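Local atomic coordinates of DNA polymerase beta (Leishmania infantum, PDB entry 4P4M), a protein that catalyses the addition of deoxynucleotides from their triphosphates to a DNA strand and probably takes part in base excision repair. Residues E164-R168 against I181-Y187; G195-L201 against R271-I277. All blocks are in the same frame, centred on the assembly; numbering follows the deposited sequence. Where two conformers were deposited one is given.

Both contacts lie in the palm of a family X polymerase and share one sheet, in which strands 179-183 and 193-203 are antiparallel neighbours. Contact 1 sets helix 157-175 on that sheet and is only partly buried. Contact 2 is a strand pair close to the centre of the chain and almost wholly buried. Each hydrogen bond across contact 1 uses at least one side chain, whereas those across contact 2 run between backbone amides and carbonyls. The two meet directly: C184 N lies 2.8 Å from D198 O, probably as a hydrogen bond. Both also reach the triphosphate, contact 1 through G185 and S186, contact 2 through G195 and the magnesium-binding aspartates D196 and D198.

Contact 1. Residues E164-R168 against I181-Y187; sequences ENYLR and ILICGSY. With D3T (2',3'-dideoxy-thymidine-5'-triphosphate), chain D.
The carbonyl oxygen of I181 takes a hydrogen bond from R168 NE at 2.9 Å. The bond is nearly straight, 170° at the hydrogen, and I181 O lies in the guanidinium plane. R168 NH2 is also near I181 O, at 3.5 Å. The arginine chain runs extended from CG to NE, which carries the charged group from the helix out over the strand backbone. Its CG passes I181 CB, and its NH2 lies beside L182 CD2. One guanidinium face has E164 OE2 above it, 3.6 Å from R168 NH2. No N-H points at that oxygen, so this salt bridge acts through charge alone.

The other carboxylate oxygen of E164 works differently. Y187 OH donates to E164 OE1 at 2.9 Å and meets it from above the carboxylate plane. Ring and carboxylate are turned 76° apart. E164 CG is anti to the backbone N (chi1 -177°), and the extended chain then runs past I183, the two side chains pointing opposite ways. E164 CG touches I183 CG1 at 3.6 Å.

In the nucleotidyltransferase fold of the palm, helix 157-175 here runs nearly antiparallel along strand 179-183. Next to these polar groups the packing is aliphatic. L167 CB rests on I181 CG2, and L167 CD1 meets I183 CD1 at 4.1 Å, the two side chains crossing at about a right angle. F223 and L227 of helix 219-229 extend this layer.

Beyond I183 the chain turns at C184 and G185; G185 and S186 are the family's GS motif. G185 CA packs 3.4 Å from the beta-phosphate oxygen O1B of the bound dideoxy-TTP. S186 N donates a hydrogen bond to the same oxygen. S186 OG donates to the gamma-phosphate oxygen O3G at 2.7 Å, and S194 OG is its second hydrogen-bond partner.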
loop_
_atom_site.group_PDB
_atom_site.type_symbol
_atom_site.label_atom_id
_atom_site.label_comp_id
_atom_site.label_asym_id
_atom_site.label_seq_id
_atom_site.Cartn_x
_atom_site.Cartn_y
_atom_site.Cartn_z
ATOM N N GLU A 164 10.587 -4.323 9.289
ATOM C CA GLU A 164 9.868 -3.548 10.303
ATOM C C GLU A 164 10.827 -2.783 11.225
ATOM O O GLU A 164 10.652 -1.583 11.468
ATOM C CB GLU A 164 8.947 -4.444 11.134
ATOM C CG GLU A 164 8.126 -3.666 12.164
ATOM C CD GLU A 164 6.950 -4.474 12.694
ATOM O OE1 GLU A 164 7.181 -5.594 13.186
ATOM O OE2 GLU A 164 5.800 -3.996 12.590
ATOM N N ASN A 165 11.828 -3.480 11.755
ATOM C CA ASN A 165 12.776 -2.852 12.677
ATOM C C ASN A 165 13.583 -1.745 11.999
ATOM O O ASN A 165 13.836 -0.693 12.592
ATOM C CB ASN A 165 13.730 -3.894 13.282
ATOM C CG ASN A 165 13.012 -4.917 14.158
ATOM O OD1 ASN A 165 11.869 -4.715 14.564
ATOM N ND2 ASN A 165 13.690 -6.017 14.454
ATOM N N TYR A 166 13.984 -1.990 10.752
ATOM C CA TYR A 166 14.776 -1.035 9.983
ATOM C C TYR A 166 13.988 0.252 9.734
ATOM O O TYR A 166 14.484 1.350 9.985
ATOM C CB TYR A 166 15.224 -1.648 8.645
ATOM C CG TYR A 166 16.184 -0.783 7.844
ATOM C CD1 TYR A 166 17.557 -0.873 8.037
ATOM C CD2 TYR A 166 15.715 0.123 6.900
ATOM C CE1 TYR A 166 18.441 -0.078 7.303
ATOM C CE2 TYR A 166 16.589 0.917 6.161
ATOM C CZ TYR A 166 17.945 0.813 6.372
ATOM O OH TYR A 166 18.801 1.604 5.640
ATOM N N LEU A 167 12.765 0.117 9.231
ATOM C CA LEU A 167 11.943 1.293 8.926
ATOM C C LEU A 167 11.616 2.091 10.196
ATOM O O LEU A 167 11.620 3.332 10.175
ATOM C CB LEU A 167 10.659 0.886 8.185
ATOM C CG LEU A 167 10.870 0.402 6.734
ATOM C CD1 LEU A 167 9.635 -0.309 6.200
ATOM C CD2 LEU A 167 11.268 1.559 5.808
ATOM N N ARG A 168 11.338 1.387 11.298
ATOM C CA ARG A 168 11.064 2.062 12.577
ATOM C C ARG A 168 12.278 2.853 13.080
ATOM O O ARG A 168 12.157 3.999 13.548
ATOM C CB ARG A 168 10.615 1.057 13.654
ATOM C CG ARG A 168 9.187 0.558 13.475
ATOM C CD ARG A 168 8.729 -0.298 14.661
ATOM N NE ARG A 168 7.283 -0.489 14.640
ATOM C CZ ARG A 168 6.650 -1.486 15.242
ATOM N NH1 ARG A 168 7.343 -2.401 15.918
ATOM N NH2 ARG A 168 5.327 -1.569 15.165
ATOM N N ILE A 181 5.935 3.988 12.634
ATOM C CA ILE A 181 5.763 3.044 11.524
ATOM C C ILE A 181 5.093 1.762 12.020
ATOM O O ILE A 181 5.479 1.213 13.066
ATOM C CB ILE A 181 7.130 2.652 10.891
ATOM C CG1 ILE A 181 7.742 3.820 10.121
ATOM C CG2 ILE A 181 6.960 1.436 9.966
ATOM C CD1 ILE A 181 7.131 4.043 8.730
ATOM N N LEU A 182 4.094 1.292 11.269
ATOM C CA LEU A 182 3.399 0.026 11.542
ATOM C C LEU A 182 3.343 -0.799 10.250
ATOM O O LEU A 182 2.949 -0.284 9.201
ATOM C CB LEU A 182 1.964 0.289 12.027
ATOM C CG LEU A 182 1.754 1.049 13.347
ATOM C CD1 LEU A 182 0.435 1.833 13.363
ATOM C CD2 LEU A 182 1.838 0.100 14.548
ATOM N N ILE A 183 3.726 -2.071 10.323
ATOM C CA ILE A 183 3.675 -2.947 9.151
ATOM C C ILE A 183 2.397 -3.788 9.200
ATOM O O ILE A 183 2.151 -4.491 10.185
ATOM C CB ILE A 183 4.908 -3.886 9.073
ATOM C CG1 ILE A 183 6.217 -3.082 9.173
ATOM C CG2 ILE A 183 4.864 -4.722 7.794
ATOM C CD1 ILE A 183 6.393 -1.995 8.089
ATOM N N CYS A 184 1.591 -3.711 8.145
ATOM C CA CYS A 184 0.308 -4.415 8.080
ATOM C C CYS A 184 0.348 -5.547 7.054
ATOM O O CYS A 184 1.263 -6.351 7.079
ATOM C CB CYS A 184 -0.827 -3.434 7.781
ATOM S SG CYS A 184 -1.010 -2.175 9.091
ATOM N N GLY A 185 -0.631 -5.602 6.149
ATOM C CA GLY A 185 -0.656 -6.642 5.124
ATOM C C GLY A 185 -0.702 -8.069 5.677
ATOM O O GLY A 185 -1.095 -8.295 6.820
ATOM N N SER A 186 -0.298 -9.039 4.856
ATOM C CA SER A 186 -0.348 -10.448 5.246
ATOM C C SER A 186 0.628 -10.803 6.372
ATOM O O SER A 186 0.450 -11.810 7.058
ATOM C CB SER A 186 -0.117 -11.359 4.026
ATOM O OG SER A 186 1.150 -11.095 3.447
ATOM N N TYR A 187 1.651 -9.973 6.553
ATOM C CA TYR A 187 2.546 -10.072 7.704
ATOM C C TYR A 187 1.794 -9.914 9.030
ATOM O O TYR A 187 1.957 -10.729 9.943
ATOM C CB TYR A 187 3.643 -9.008 7.594
ATOM C CG TYR A 187 4.521 -8.823 8.823
ATOM C CD1 TYR A 187 5.512 -9.748 9.141
ATOM C CD2 TYR A 187 4.400 -7.694 9.631
ATOM C CE1 TYR A 187 6.336 -9.569 10.246
ATOM C CE2 TYR A 187 5.216 -7.508 10.743
ATOM C CZ TYR A 187 6.180 -8.448 11.042
ATOM O OH TYR A 187 6.998 -8.272 12.136
HETATM P PA D3T D . -1.634 -6.740 -0.775
HETATM O O1A D3T D . -0.252 -6.281 -0.460
HETATM O O2A D3T D . -1.998 -6.657 -2.231
HETATM O "O5'" D3T D . -2.420 -5.212 -0.291
HETATM C "C5'" D3T D . -2.273 -4.891 0.998
HETATM C "C4'" D3T D . -3.650 -4.496 1.663
HETATM O "O4'" D3T D . -4.376 -3.591 0.824
HETATM C "C1'" D3T D . -5.735 -3.860 0.904
HETATM N N1 D3T D . -6.291 -4.056 -0.469
HETATM C C6 D3T D . -5.569 -4.788 -1.396
HETATM C C2 D3T D . -7.599 -3.524 -0.805
HETATM O O2 D3T D . -8.244 -2.894 -0.003
HETATM N N3 D3T D . -8.081 -3.775 -2.115
HETATM C C4 D3T D . -7.328 -4.479 -2.949
HETATM O O4 D3T D . -7.817 -4.696 -4.187
HETATM C C5 D3T D . -6.040 -5.029 -2.674
HETATM C C5M D3T D . -5.321 -5.796 -3.710
HETATM C "C2'" D3T D . -5.955 -5.151 1.726
HETATM C "C3'" D3T D . -4.561 -5.737 1.805
HETATM O O3A D3T D . -2.445 -7.675 0.154
HETATM P PB D3T D . -1.668 -8.805 1.231
HETATM O O1B D3T D . -0.789 -7.874 1.995
HETATM O O2B D3T D . -2.943 -9.201 1.920
HETATM O O3B D3T D . -0.943 -9.984 0.568
HETATM P PG D3T D . 0.622 -10.219 -0.064
HETATM O O1G D3T D . 1.365 -8.926 0.089
HETATM O O2G D3T D . 0.341 -10.572 -1.517
HETATM O O3G D3T D . 1.201 -11.324 0.791
#

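Contact 2. Residues G195-L201 against R271-I277; sequences GDVDAIL and RVDIRLI. With MG (magnesium ion), chain E; D3T (2',3'-dideoxy-thymidine-5'-triphosphate), chain D; nucleotides of chain B; nucleotides of chain C.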
loop_
_atom_site.group_PDB
_atom_site.type_symbol
_atom_site.label_atom_id
_atom_site.label_comp_id
_atom_site.label_asym_id
_atom_site.label_seq_id
_atom_site.Cartn_x
_atom_site.Cartn_y
_atom_site.Cartn_z
ATOM N N GLY A 195 3.961 -11.163 0.037
ATOM C CA GLY A 195 4.358 -10.702 -1.282
ATOM C C GLY A 195 5.149 -9.399 -1.254
ATOM O O GLY A 195 6.058 -9.210 -2.060
ATOM N N ASP A 196 4.801 -8.503 -0.333
ATOM C CA ASP A 196 5.433 -7.177 -0.258
ATOM C C ASP A 196 5.479 -6.706 1.198
ATOM O O ASP A 196 5.126 -7.456 2.122
ATOM C CB ASP A 196 4.701 -6.164 -1.157
ATOM C CG ASP A 196 3.389 -5.650 -0.545
ATOM O OD1 ASP A 196 2.838 -6.336 0.323
ATOM O OD2 ASP A 196 2.911 -4.548 -0.905
ATOM N N VAL A 197 5.929 -5.474 1.402
ATOM C CA VAL A 197 5.909 -4.849 2.724
ATOM C C VAL A 197 4.903 -3.688 2.712
ATOM O O VAL A 197 5.090 -2.731 1.964
ATOM C CB VAL A 197 7.308 -4.300 3.093
ATOM C CG1 VAL A 197 7.264 -3.598 4.466
ATOM C CG2 VAL A 197 8.337 -5.417 3.103
ATOM N N ASP A 198 3.840 -3.775 3.523
ATOM C CA ASP A 198 2.825 -2.719 3.595
ATOM C C ASP A 198 2.974 -1.903 4.872
ATOM O O ASP A 198 2.637 -2.381 5.964
ATOM C CB ASP A 198 1.407 -3.309 3.555
ATOM C CG ASP A 198 1.143 -4.108 2.286
ATOM O OD1 ASP A 198 1.195 -3.530 1.179
ATOM O OD2 ASP A 198 0.879 -5.321 2.404
ATOM N N ALA A 199 3.467 -0.675 4.740
ATOM C CA ALA A 199 3.733 0.153 5.911
ATOM C C ALA A 199 2.775 1.347 6.008
ATOM O O ALA A 199 2.383 1.921 4.987
ATOM C CB ALA A 199 5.186 0.642 5.894
ATOM N N ILE A 200 2.397 1.695 7.239
ATOM C CA ILE A 200 1.703 2.953 7.530
ATOM C C ILE A 200 2.639 3.885 8.287
ATOM O O ILE A 200 3.251 3.497 9.291
ATOM C CB ILE A 200 0.439 2.738 8.414
ATOM C CG1 ILE A 200 -0.587 1.866 7.692
ATOM C CG2 ILE A 200 -0.184 4.103 8.827
ATOM C CD1 ILE A 200 -1.728 1.375 8.616
ATOM N N LEU A 201 2.761 5.111 7.786
ATOM C CA LEU A 201 3.486 6.169 8.475
ATOM C C LEU A 201 2.452 7.149 9.040
ATOM O O LEU A 201 1.588 7.622 8.309
ATOM C CB LEU A 201 4.418 6.872 7.482
ATOM C CG LEU A 201 5.153 8.131 7.949
ATOM C CD1 LEU A 201 6.144 7.798 9.074
ATOM C CD2 LEU A 201 5.857 8.810 6.768
ATOM N N ARG A 271 9.336 -5.407 -2.823
ATOM C CA ARG A 271 8.328 -4.366 -3.002
ATOM C C ARG A 271 7.941 -3.758 -1.657
ATOM O O ARG A 271 7.511 -4.467 -0.743
ATOM C CB ARG A 271 7.087 -4.899 -3.730
ATOM C CG ARG A 271 7.365 -5.201 -5.194
ATOM C CD ARG A 271 6.081 -5.524 -5.968
ATOM N NE ARG A 271 5.379 -6.692 -5.434
ATOM C CZ ARG A 271 4.191 -6.642 -4.830
ATOM N NH1 ARG A 271 3.555 -5.485 -4.678
ATOM N NH2 ARG A 271 3.633 -7.750 -4.374
ATOM N N VAL A 272 8.122 -2.443 -1.549
ATOM C CA VAL A 272 7.809 -1.711 -0.333
ATOM C C VAL A 272 6.769 -0.636 -0.653
ATOM O O VAL A 272 6.981 0.187 -1.539
ATOM C CB VAL A 272 9.086 -1.083 0.297
ATOM C CG1 VAL A 272 8.727 -0.206 1.524
ATOM C CG2 VAL A 272 10.091 -2.185 0.689
ATOM N N ASP A 273 5.640 -0.670 0.059
ATOM C CA ASP A 273 4.574 0.328 -0.094
ATOM C C ASP A 273 4.448 1.119 1.210
ATOM O O ASP A 273 4.323 0.522 2.278
ATOM C CB ASP A 273 3.222 -0.364 -0.392
ATOM C CG ASP A 273 3.168 -1.012 -1.772
ATOM O OD1 ASP A 273 4.092 -0.816 -2.597
ATOM O OD2 ASP A 273 2.169 -1.711 -2.042
ATOM N N ILE A 274 4.498 2.452 1.139
ATOM C CA ILE A 274 4.334 3.277 2.348
ATOM C C ILE A 274 3.124 4.211 2.183
ATOM O O ILE A 274 3.024 4.896 1.168
ATOM C CB ILE A 274 5.612 4.125 2.631
ATOM C CG1 ILE A 274 6.867 3.239 2.635
ATOM C CG2 ILE A 274 5.466 4.940 3.946
ATOM C CD1 ILE A 274 8.203 4.010 2.597
ATOM N N ARG A 275 2.190 4.199 3.142
ATOM C CA ARG A 275 1.040 5.113 3.091
ATOM C C ARG A 275 1.092 6.064 4.285
ATOM O O ARG A 275 1.254 5.637 5.430
ATOM C CB ARG A 275 -0.314 4.366 3.075
ATOM C CG ARG A 275 -0.746 3.723 1.729
ATOM C CD ARG A 275 -1.301 4.727 0.689
ATOM N NE ARG A 275 -2.415 5.543 1.187
ATOM C CZ ARG A 275 -3.681 5.399 0.795
ATOM N NH1 ARG A 275 -3.977 4.482 -0.110
ATOM N NH2 ARG A 275 -4.647 6.175 1.297
ATOM N N LEU A 276 0.966 7.361 4.006
ATOM C CA LEU A 276 0.961 8.391 5.049
ATOM C C LEU A 276 -0.494 8.670 5.464
ATOM O O LEU A 276 -1.329 8.982 4.611
ATOM C CB LEU A 276 1.610 9.684 4.517
ATOM C CG LEU A 276 1.597 10.913 5.444
ATOM C CD1 LEU A 276 2.358 10.684 6.768
ATOM C CD2 LEU A 276 2.148 12.173 4.707
ATOM N N ILE A 277 -0.789 8.547 6.759
ATOM C CA ILE A 277 -2.179 8.539 7.257
ATOM C C ILE A 277 -2.322 9.487 8.452
ATOM O O ILE A 277 -1.443 9.518 9.315
ATOM C CB ILE A 277 -2.591 7.104 7.712
ATOM C CG1 ILE A 277 -2.575 6.115 6.534
ATOM C CG2 ILE A 277 -3.980 7.102 8.421
ATOM C CD1 ILE A 277 -3.601 6.413 5.427
HETATM MG MG MG E . 0.988 -7.079 1.144
HETATM P PA D3T D . -1.634 -6.740 -0.775
HETATM O O1A D3T D . -0.252 -6.281 -0.460
HETATM O O2A D3T D . -1.998 -6.657 -2.231
HETATM O "O5'" D3T D . -2.420 -5.212 -0.291
HETATM C "C5'" D3T D . -2.273 -4.891 0.998
HETATM C "C4'" D3T D . -3.650 -4.496 1.663
HETATM O "O4'" D3T D . -4.376 -3.591 0.824
HETATM C "C1'" D3T D . -5.735 -3.860 0.904
HETATM N N1 D3T D . -6.291 -4.056 -0.469
HETATM C C6 D3T D . -5.569 -4.788 -1.396
HETATM C C2 D3T D . -7.599 -3.524 -0.805
HETATM O O2 D3T D . -8.244 -2.894 -0.003
HETATM N N3 D3T D . -8.081 -3.775 -2.115
HETATM C C4 D3T D . -7.328 -4.479 -2.949
HETATM O O4 D3T D . -7.817 -4.696 -4.187
HETATM C C5 D3T D . -6.040 -5.029 -2.674
HETATM C C5M D3T D . -5.321 -5.796 -3.710
HETATM C "C2'" D3T D . -5.955 -5.151 1.726
HETATM C "C3'" D3T D . -4.561 -5.737 1.805
HETATM O O3A D3T D . -2.445 -7.675 0.154
HETATM P PB D3T D . -1.668 -8.805 1.231
HETATM O O1B D3T D . -0.789 -7.874 1.995
HETATM O O2B D3T D . -2.943 -9.201 1.920
HETATM O O3B D3T D . -0.943 -9.984 0.568
HETATM P PG D3T D . 0.622 -10.219 -0.064
HETATM O O1G D3T D . 1.365 -8.926 0.089
HETATM O O2G D3T D . 0.341 -10.572 -1.517
HETATM O O3G D3T D . 1.201 -11.324 0.791
ATOM P P DA B 5 0.684 -3.538 -5.990
ATOM O OP1 DA B 5 2.087 -3.588 -5.527
ATOM O OP2 DA B 5 -0.079 -4.795 -6.102
ATOM O "O5'" DA B 5 -0.077 -2.506 -5.054
ATOM C "C5'" DA B 5 -0.339 -2.773 -3.713
ATOM C "C4'" DA B 5 -0.940 -1.538 -3.076
ATOM O "O4'" DA B 5 -2.090 -1.096 -3.847
ATOM C "C3'" DA B 5 -1.476 -1.821 -1.680
ATOM O "O3'" DA B 5 -1.562 -0.598 -0.931
ATOM C "C2'" DA B 5 -2.836 -2.417 -2.047
ATOM C "C1'" DA B 5 -3.272 -1.425 -3.119
ATOM N N9 DA B 5 -4.330 -1.845 -4.051
ATOM C C8 DA B 5 -4.235 -2.659 -5.147
ATOM N N7 DA B 5 -5.367 -2.806 -5.805
ATOM C C5 DA B 5 -6.275 -2.031 -5.096
ATOM C C6 DA B 5 -7.654 -1.758 -5.266
ATOM N N6 DA B 5 -8.406 -2.264 -6.254
ATOM N N1 DA B 5 -8.245 -0.934 -4.369
ATOM C C2 DA B 5 -7.498 -0.427 -3.381
ATOM N N3 DA B 5 -6.203 -0.615 -3.120
ATOM C C4 DA B 5 -5.643 -1.431 -4.019
ATOM P P DC C 4 -7.330 8.643 -2.109
ATOM O OP1 DC C 4 -6.956 9.504 -0.964
ATOM O OP2 DC C 4 -8.227 9.161 -3.169
ATOM O "O5'" DC C 4 -5.993 8.146 -2.831
ATOM C "C5'" DC C 4 -4.986 7.446 -2.094
ATOM C "C4'" DC C 4 -3.719 7.308 -2.919
ATOM O "O4'" DC C 4 -3.940 6.280 -3.928
ATOM C "C3'" DC C 4 -3.260 8.566 -3.654
ATOM O "O3'" DC C 4 -1.835 8.587 -3.522
ATOM C "C2'" DC C 4 -3.757 8.343 -5.089
ATOM C "C1'" DC C 4 -3.771 6.812 -5.222
ATOM N N1 DC C 4 -4.896 6.258 -6.061
ATOM C C2 DC C 4 -4.596 5.275 -7.007
ATOM O O2 DC C 4 -3.418 4.911 -7.118
ATOM N N3 DC C 4 -5.590 4.758 -7.778
ATOM C C4 DC C 4 -6.844 5.187 -7.616
ATOM N N4 DC C 4 -7.785 4.638 -8.402
ATOM C C5 DC C 4 -7.178 6.197 -6.656
ATOM C C6 DC C 4 -6.186 6.700 -5.898
HETATM O O HOH W 1 8.573 -8.163 -2.616
HETATM O O HOH W 2 6.329 -9.055 -5.144
HETATM O O HOH W 3 2.310 -7.854 2.838
#
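V197 N bonds to R271 O at 2.8 Å and opens a ladder of six hydrogen bonds between two parallel strands of the palm sheet. The ladder runs on through D273, A199, R275 and L201 to I277 N. This is the tight part. On one face V197, A199 and L201 pair with V272, I274 and L276, and L201 CG meets L276 CD1 at 4.0 Å. I183 and I181 of the adjacent strand 179-183 continue this apolar face, against V197, A199 and L201.

The looser, watered side is where G195 meets R271; both are partly exposed, and no direct hydrogen bond joins them. Water 1 joins G195 O to R271 N, and water 2 joins G195 O to R271 NE. The R271 chain bends at chi3 (-60°), which lays its guanidinium over D196 CB. Its NH1 group faces OP1 of DA5 of chain B.

D196 and D198 form the DxD motif. D196 OD1 and D198 OD2 each bind the magnesium ion at 2.2 Å, with three triphosphate oxygens and water 3 completing six ligands. D196 O receives a hydrogen bond from water 3. The carboxylates of D196 and D273 stand 83° apart, and D196 OD2 comes within 3.1 Å of D273 OD2, both being acceptors. D273 OD2 also lies 3.2 Å from C5' of DA5 of chain B.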